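Local coordinates for SnoaL-like domain-containing protein (PDB 3EC9) that is of unknown function but adopts the NTF2-like fold of the SnoaL-like family, whose cone often holds a pocket for small ligands, at residues D20-S25 and V111-R116; W43-G48 and R63-R68. All coordinates share one frame; numbering follows the deposited sequence. Where two conformers were deposited one is given.

Contact 1: residues D20-S25 and V111-R116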
loop_
_atom_site.group_PDB
_atom_site.type_symbol
_atom_site.label_atom_id
_atom_site.label_comp_id
_atom_site.label_asym_id
_atom_site.label_seq_id
_atom_site.Cartn_x
_atom_site.Cartn_y
_atom_site.Cartn_z
ATOM N N ASP B 20 -3.040 -19.197 -2.786
ATOM C CA ASP B 20 -2.612 -20.356 -1.956
ATOM C C ASP B 20 -1.793 -19.916 -0.733
ATOM O O ASP B 20 -1.959 -20.426 0.383
ATOM C CB ASP B 20 -1.746 -21.297 -2.757
ATOM C CG ASP B 20 -2.521 -22.112 -3.759
ATOM O OD1 ASP B 20 -3.763 -22.216 -3.678
ATOM O OD2 ASP B 20 -1.848 -22.702 -4.621
ATOM N N HIS B 21 -0.871 -18.973 -0.962
ATOM C CA HIS B 21 -0.114 -18.382 0.149
ATOM C C HIS B 21 -1.038 -17.806 1.227
ATOM O O HIS B 21 -0.879 -18.082 2.403
ATOM C CB HIS B 21 0.893 -17.293 -0.280
ATOM C CG HIS B 21 1.460 -16.575 0.880
ATOM N ND1 HIS B 21 2.532 -17.058 1.596
ATOM C CD2 HIS B 21 1.033 -15.470 1.537
ATOM C CE1 HIS B 21 2.746 -16.272 2.635
ATOM N NE2 HIS B 21 1.865 -15.294 2.613
ATOM N N TYR B 22 -1.992 -16.986 0.816
ATOM C CA TYR B 22 -2.869 -16.325 1.772
ATOM C C TYR B 22 -3.698 -17.322 2.575
ATOM O O TYR B 22 -3.865 -17.164 3.773
ATOM C CB TYR B 22 -3.797 -15.351 1.071
ATOM C CG TYR B 22 -3.172 -13.994 0.770
ATOM C CD1 TYR B 22 -2.585 -13.207 1.763
ATOM C CD2 TYR B 22 -3.225 -13.470 -0.512
ATOM C CE1 TYR B 22 -2.024 -11.913 1.470
ATOM C CE2 TYR B 22 -2.666 -12.226 -0.820
ATOM C CZ TYR B 22 -2.098 -11.453 0.172
ATOM O OH TYR B 22 -1.622 -10.218 -0.169
ATOM N N ALA B 23 -4.150 -18.369 1.894
ATOM C CA ALA B 23 -4.912 -19.405 2.554
ATOM C C ALA B 23 -4.058 -20.097 3.625
ATOM O O ALA B 23 -4.532 -20.345 4.734
ATOM C CB ALA B 23 -5.456 -20.409 1.525
ATOM N N ALA B 24 -2.823 -20.442 3.275
ATOM C CA ALA B 24 -1.879 -21.090 4.193
ATOM C C ALA B 24 -1.571 -20.191 5.358
ATOM O O ALA B 24 -1.462 -20.642 6.496
ATOM C CB ALA B 24 -0.596 -21.482 3.457
ATOM N N SER B 25 -1.418 -18.903 5.068
ATOM C CA SER B 25 -1.051 -17.942 6.120
ATOM C C SER B 25 -2.172 -17.793 7.131
ATOM O O SER B 25 -1.922 -17.713 8.348
ATOM C CB SER B 25 -0.725 -16.588 5.481
ATOM O OG SER B 25 -0.393 -15.648 6.474
ATOM N N VAL B 111 -4.005 -2.439 4.471
ATOM C CA VAL B 111 -2.741 -2.896 3.921
ATOM C C VAL B 111 -2.953 -3.329 2.472
ATOM O O VAL B 111 -3.990 -3.907 2.126
ATOM C CB VAL B 111 -2.081 -4.038 4.742
ATOM C CG1 VAL B 111 -3.019 -5.220 4.954
ATOM C CG2 VAL B 111 -0.746 -4.463 4.065
ATOM N N ALA B 112 -1.964 -3.027 1.630
ATOM C CA ALA B 112 -1.830 -3.631 0.318
ATOM C C ALA B 112 -0.480 -4.362 0.233
ATOM O O ALA B 112 0.549 -3.894 0.811
ATOM C CB ALA B 112 -1.940 -2.588 -0.809
ATOM N N HIS B 113 -0.485 -5.514 -0.448
ATOM C CA HIS B 113 0.699 -6.316 -0.722
ATOM C C HIS B 113 0.869 -6.484 -2.221
ATOM O O HIS B 113 -0.064 -6.894 -2.914
ATOM C CB HIS B 113 0.575 -7.718 -0.170
ATOM C CG HIS B 113 0.277 -7.779 1.284
ATOM N ND1 HIS B 113 -0.624 -8.667 1.819
ATOM C CD2 HIS B 113 0.817 -7.109 2.328
ATOM C CE1 HIS B 113 -0.656 -8.517 3.129
ATOM N NE2 HIS B 113 0.233 -7.609 3.469
ATOM N N VAL B 114 2.049 -6.130 -2.703
ATOM C CA VAL B 114 2.388 -6.313 -4.120
ATOM C C VAL B 114 3.340 -7.507 -4.278
ATOM O O VAL B 114 4.382 -7.583 -3.614
ATOM C CB VAL B 114 3.044 -5.039 -4.744
ATOM C CG1 VAL B 114 3.456 -5.311 -6.211
ATOM C CG2 VAL B 114 2.097 -3.832 -4.619
ATOM N N TRP B 115 2.905 -8.469 -5.088
ATOM C CA TRP B 115 3.601 -9.740 -5.287
ATOM C C TRP B 115 4.033 -9.857 -6.744
ATOM O O TRP B 115 3.284 -9.439 -7.635
ATOM C CB TRP B 115 2.644 -10.911 -5.055
ATOM C CG TRP B 115 2.005 -10.992 -3.717
ATOM C CD1 TRP B 115 0.850 -10.380 -3.312
ATOM C CD2 TRP B 115 2.461 -11.762 -2.611
ATOM N NE1 TRP B 115 0.553 -10.738 -2.010
ATOM C CE2 TRP B 115 1.538 -11.573 -1.551
ATOM C CE3 TRP B 115 3.556 -12.599 -2.405
ATOM C CZ2 TRP B 115 1.687 -12.202 -0.311
ATOM C CZ3 TRP B 115 3.697 -13.217 -1.182
ATOM C CH2 TRP B 115 2.793 -13.025 -0.164
ATOM N N ARG B 116 5.181 -10.490 -6.979
ATOM C CA ARG B 116 5.626 -10.849 -8.336
ATOM C C ARG B 116 6.010 -12.335 -8.346
ATOM O O ARG B 116 6.708 -12.804 -7.454
ATOM C CB ARG B 116 6.821 -9.989 -8.774
ATOM C CG ARG B 116 7.296 -10.264 -10.215
ATOM C CD ARG B 116 8.235 -9.167 -10.766
ATOM N NE ARG B 116 9.504 -9.076 -10.038
ATOM C CZ ARG B 116 9.839 -8.123 -9.164
ATOM N NH1 ARG B 116 9.008 -7.122 -8.874
ATOM N NH2 ARG B 116 11.029 -8.169 -8.581
#

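Contact 2: residues W43-G48 and R63-R68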
loop_
_atom_site.group_PDB
_atom_site.type_symbol
_atom_site.label_atom_id
_atom_site.label_comp_id
_atom_site.label_asym_id
_atom_site.label_seq_id
_atom_site.Cartn_x
_atom_site.Cartn_y
_atom_site.Cartn_z
ATOM N N TRP B 43 11.628 -10.059 -0.088
ATOM C CA TRP B 43 10.403 -9.846 0.675
ATOM C C TRP B 43 10.629 -8.621 1.571
ATOM O O TRP B 43 11.421 -8.648 2.523
ATOM C CB TRP B 43 10.120 -11.093 1.490
ATOM C CG TRP B 43 8.955 -11.033 2.374
ATOM C CD1 TRP B 43 8.766 -10.190 3.466
ATOM C CD2 TRP B 43 7.794 -11.867 2.324
ATOM N NE1 TRP B 43 7.582 -10.463 4.078
ATOM C CE2 TRP B 43 6.964 -11.495 3.417
ATOM C CE3 TRP B 43 7.390 -12.920 1.493
ATOM C CZ2 TRP B 43 5.724 -12.113 3.677
ATOM C CZ3 TRP B 43 6.121 -13.523 1.752
ATOM C CH2 TRP B 43 5.324 -13.111 2.839
ATOM N N THR B 44 9.953 -7.534 1.221
ATOM C CA THR B 44 10.102 -6.264 1.878
ATOM C C THR B 44 8.906 -5.889 2.807
ATOM O O THR B 44 7.768 -5.694 2.379
ATOM C CB THR B 44 10.324 -5.115 0.883
ATOM O OG1 THR B 44 11.495 -5.421 0.113
ATOM C CG2 THR B 44 10.448 -3.779 1.615
ATOM N N GLU B 45 9.202 -5.794 4.092
ATOM C CA GLU B 45 8.289 -5.260 5.098
ATOM C C GLU B 45 8.565 -3.733 5.092
ATOM O O GLU B 45 9.712 -3.291 4.953
ATOM C CB GLU B 45 8.587 -5.852 6.474
ATOM C CG GLU B 45 8.270 -7.338 6.578
ATOM C CD GLU B 45 6.818 -7.613 6.658
ATOM O OE1 GLU B 45 6.180 -7.222 7.643
ATOM O OE2 GLU B 45 6.301 -8.290 5.768
HETATM N N MSE B 46 7.487 -2.950 5.154
HETATM C CA MSE B 46 7.609 -1.509 5.004
HETATM C C MSE B 46 8.542 -0.849 6.031
HETATM O O MSE B 46 8.586 -1.257 7.167
HETATM C CB MSE B 46 6.220 -0.871 5.075
HETATM C CG MSE B 46 6.192 0.530 4.674
HETATM SE SE MSE B 46 4.382 1.320 4.564
HETATM C CE MSE B 46 4.193 1.794 2.667
ATOM N N ALA B 47 9.219 0.237 5.629
ATOM C CA ALA B 47 10.239 0.874 6.428
ATOM C C ALA B 47 9.708 1.226 7.808
ATOM O O ALA B 47 10.416 1.026 8.817
ATOM C CB ALA B 47 10.752 2.111 5.694
ATOM N N GLY B 48 8.484 1.774 7.893
ATOM C CA GLY B 48 7.902 2.142 9.196
ATOM C C GLY B 48 7.265 1.034 10.002
ATOM O O GLY B 48 6.798 1.286 11.116
ATOM N N ARG B 63 11.632 -16.483 10.389
ATOM C CA ARG B 63 12.229 -16.051 11.667
ATOM C C ARG B 63 12.049 -14.566 11.958
ATOM O O ARG B 63 11.713 -14.195 13.052
ATOM C CB ARG B 63 13.720 -16.386 11.724
ATOM C CG ARG B 63 14.055 -17.866 11.994
ATOM C CD ARG B 63 15.556 -18.073 12.251
ATOM N NE ARG B 63 16.304 -17.605 11.107
ATOM C CZ ARG B 63 16.846 -16.398 10.973
ATOM N NH1 ARG B 63 16.908 -15.508 11.989
ATOM N NH2 ARG B 63 17.383 -16.099 9.791
ATOM N N ASN B 64 12.330 -13.709 10.990
ATOM C CA ASN B 64 12.410 -12.263 11.261
ATOM C C ASN B 64 11.109 -11.502 11.020
ATOM O O ASN B 64 10.988 -10.331 11.388
ATOM C CB ASN B 64 13.547 -11.627 10.458
ATOM C CG ASN B 64 14.915 -12.337 10.662
ATOM O OD1 ASN B 64 15.222 -12.844 11.765
ATOM N ND2 ASN B 64 15.745 -12.372 9.590
ATOM N N VAL B 65 10.138 -12.151 10.383
ATOM C CA VAL B 65 8.821 -11.543 10.178
ATOM C C VAL B 65 7.757 -12.311 10.967
ATOM O O VAL B 65 7.280 -11.835 11.973
ATOM C CB VAL B 65 8.445 -11.418 8.688
ATOM C CG1 VAL B 65 7.080 -10.677 8.514
ATOM C CG2 VAL B 65 9.566 -10.727 7.890
ATOM N N PHE B 66 7.405 -13.518 10.526
ATOM C CA PHE B 66 6.250 -14.187 11.115
ATOM C C PHE B 66 6.465 -14.602 12.557
ATOM O O PHE B 66 5.598 -14.423 13.370
ATOM C CB PHE B 66 5.847 -15.372 10.265
ATOM C CG PHE B 66 5.262 -14.954 8.949
ATOM C CD1 PHE B 66 3.940 -14.519 8.882
ATOM C CD2 PHE B 66 6.022 -14.962 7.794
ATOM C CE1 PHE B 66 3.395 -14.112 7.676
ATOM C CE2 PHE B 66 5.476 -14.559 6.585
ATOM C CZ PHE B 66 4.160 -14.128 6.535
ATOM N N ARG B 67 7.631 -15.159 12.871
ATOM C CA ARG B 67 7.913 -15.532 14.268
ATOM C C ARG B 67 7.831 -14.299 15.184
ATOM O O ARG B 67 7.272 -14.364 16.259
ATOM C CB ARG B 67 9.273 -16.214 14.394
ATOM C CG ARG B 67 9.682 -16.472 15.856
ATOM C CD ARG B 67 11.051 -17.152 15.973
ATOM N NE ARG B 67 12.105 -16.236 15.536
ATOM C CZ ARG B 67 13.399 -16.458 15.683
ATOM N NH1 ARG B 67 13.824 -17.594 16.170
ATOM N NH2 ARG B 67 14.251 -15.550 15.261
ATOM N N ARG B 68 8.435 -13.180 14.764
ATOM C CA ARG B 68 8.456 -11.967 15.571
ATOM C C ARG B 68 7.032 -11.451 15.781
ATOM O O ARG B 68 6.681 -11.009 16.895
ATOM C CB ARG B 68 9.358 -10.913 14.910
ATOM C CG ARG B 68 9.448 -9.683 15.666
ATOM C CD ARG B 68 10.454 -8.690 15.072
ATOM N NE ARG B 68 10.237 -7.383 15.679
ATOM C CZ ARG B 68 10.876 -6.284 15.347
ATOM N NH1 ARG B 68 11.797 -6.314 14.400
ATOM N NH2 ARG B 68 10.630 -5.169 16.008
#

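Contact 1: residues D20-S25 and V111-R116
Y22 and W115 each hold CG anti to the carbonyl carbon, Y22 with chi1 -82° and W115 with chi1 -59°, and these torsions carry the phenol across to the indole. H113 has the same first torsion on the same side of its strand. H21 differs: its CG is anti to the backbone N (chi1 170°), which sets its ring beside the indole. The result is an aromatic cluster in the NTF2-like cone, where helix 14-26 lies against the inner face of the curved sheet. The axes of 20-25 and 111-116 are 12.9 Å apart, and large side chains bridge that gap.

The phenol oxygen of Y22 is the polar centre. W115 NE1 donates to Y22 OH at 2.9 Å, almost straight, with the oxygen in the indole plane. H113 ND1 lies 2.7 Å from Y22 OH, in a hydrogen bond whose donor could be either partner. Two bonds from the strand thus grip one buried hydroxyl and fix where the phenol ring ends. H113 NE2 is bonded in turn to the hydroxyl of Y96.

H21 packs against the other end of the indole. Its ND1 bonds to the backbone oxygen of M33, and its NE2 to a glycerol probably left from crystallisation. The indole corner W115 CH2 sits over one face of the H21 imidazole, offset toward the rim, 3.5 Å from H21 CD2.

Contact 2: residues W43-G48 and R63-R68
W43 and E45 face helix 58-72 from the same side of strand 41-45, and V65 and F66 meet them. This is an alpha/beta layer of the NTF2-like fold, with the helix lying over the short-strand end of the mixed sheet. The axes of 43-45 and 63-68 are 10.7 Å apart at an angle of 54°. The helix has a wider pi-type turn at 63-66, and V65 and F66 both belong to it.

The tight part is small: a valine methyl against a carboxylate, and two rings. E45 bends at chi2 (-74°), which folds its carboxylate back beside the indole of W43. V65 comes from the opposite direction and sets a methyl on that group, with V65 CG1 3.6 Å from E45 CD. The other methyl, V65 CG2, lies 3.9 Å from E45 CG. Y55 touches both E45 and V65, so the acid is lodged among side chains.

No hydrogen bond joins strand and helix here. The polar link is within the strand: W43 NE1 donates to E45 OE2 at 3.0 Å, on the anti side of the carboxylate. The bond is somewhat bent and tilted out of both the carboxylate and the indole planes. It helps to hold the acid in place. An acetate lies beside the E45 side chain and a glycerol beside W43, both probably from crystallisation.

Elsewhere the fit is looser. V65 CG2 stands off at 4.3 Å from W43 NE1. R67, on the outward side, is exposed, its NE donating to the backbone oxygen of R63.

F66 is partly exposed, on the more open side of the contact. Its ring and the six-membered ring of W43 meet obliquely, planes at 67°, with F66 CE2 3.8 Å from W43 CZ2.

How the contacts relate
Contact 1 and contact 2 lie in one SnoaL-like domain, about 14 Å apart, centre to centre. Along the chain, helix 14-26 comes first, then strand 41-45 and helix 58-72, and strand 106-118 last. Contact 2 therefore falls between the two halves of contact 1. Both reach the same mixed sheet, where strand 121-129 separates strands 41-45 and 106-118. They also touch directly: W115 CZ3 packs 3.8 Å from W43 CZ3. F125 stacks on W43 and meets W115 edge-to-face, so it joins the two contacts. Glycerol and acetate, probably from crystallisation, lie beside both contacts, consistent with a pocket inside the cone. Other residues of 111-116 and 43-48 touch the second subunit.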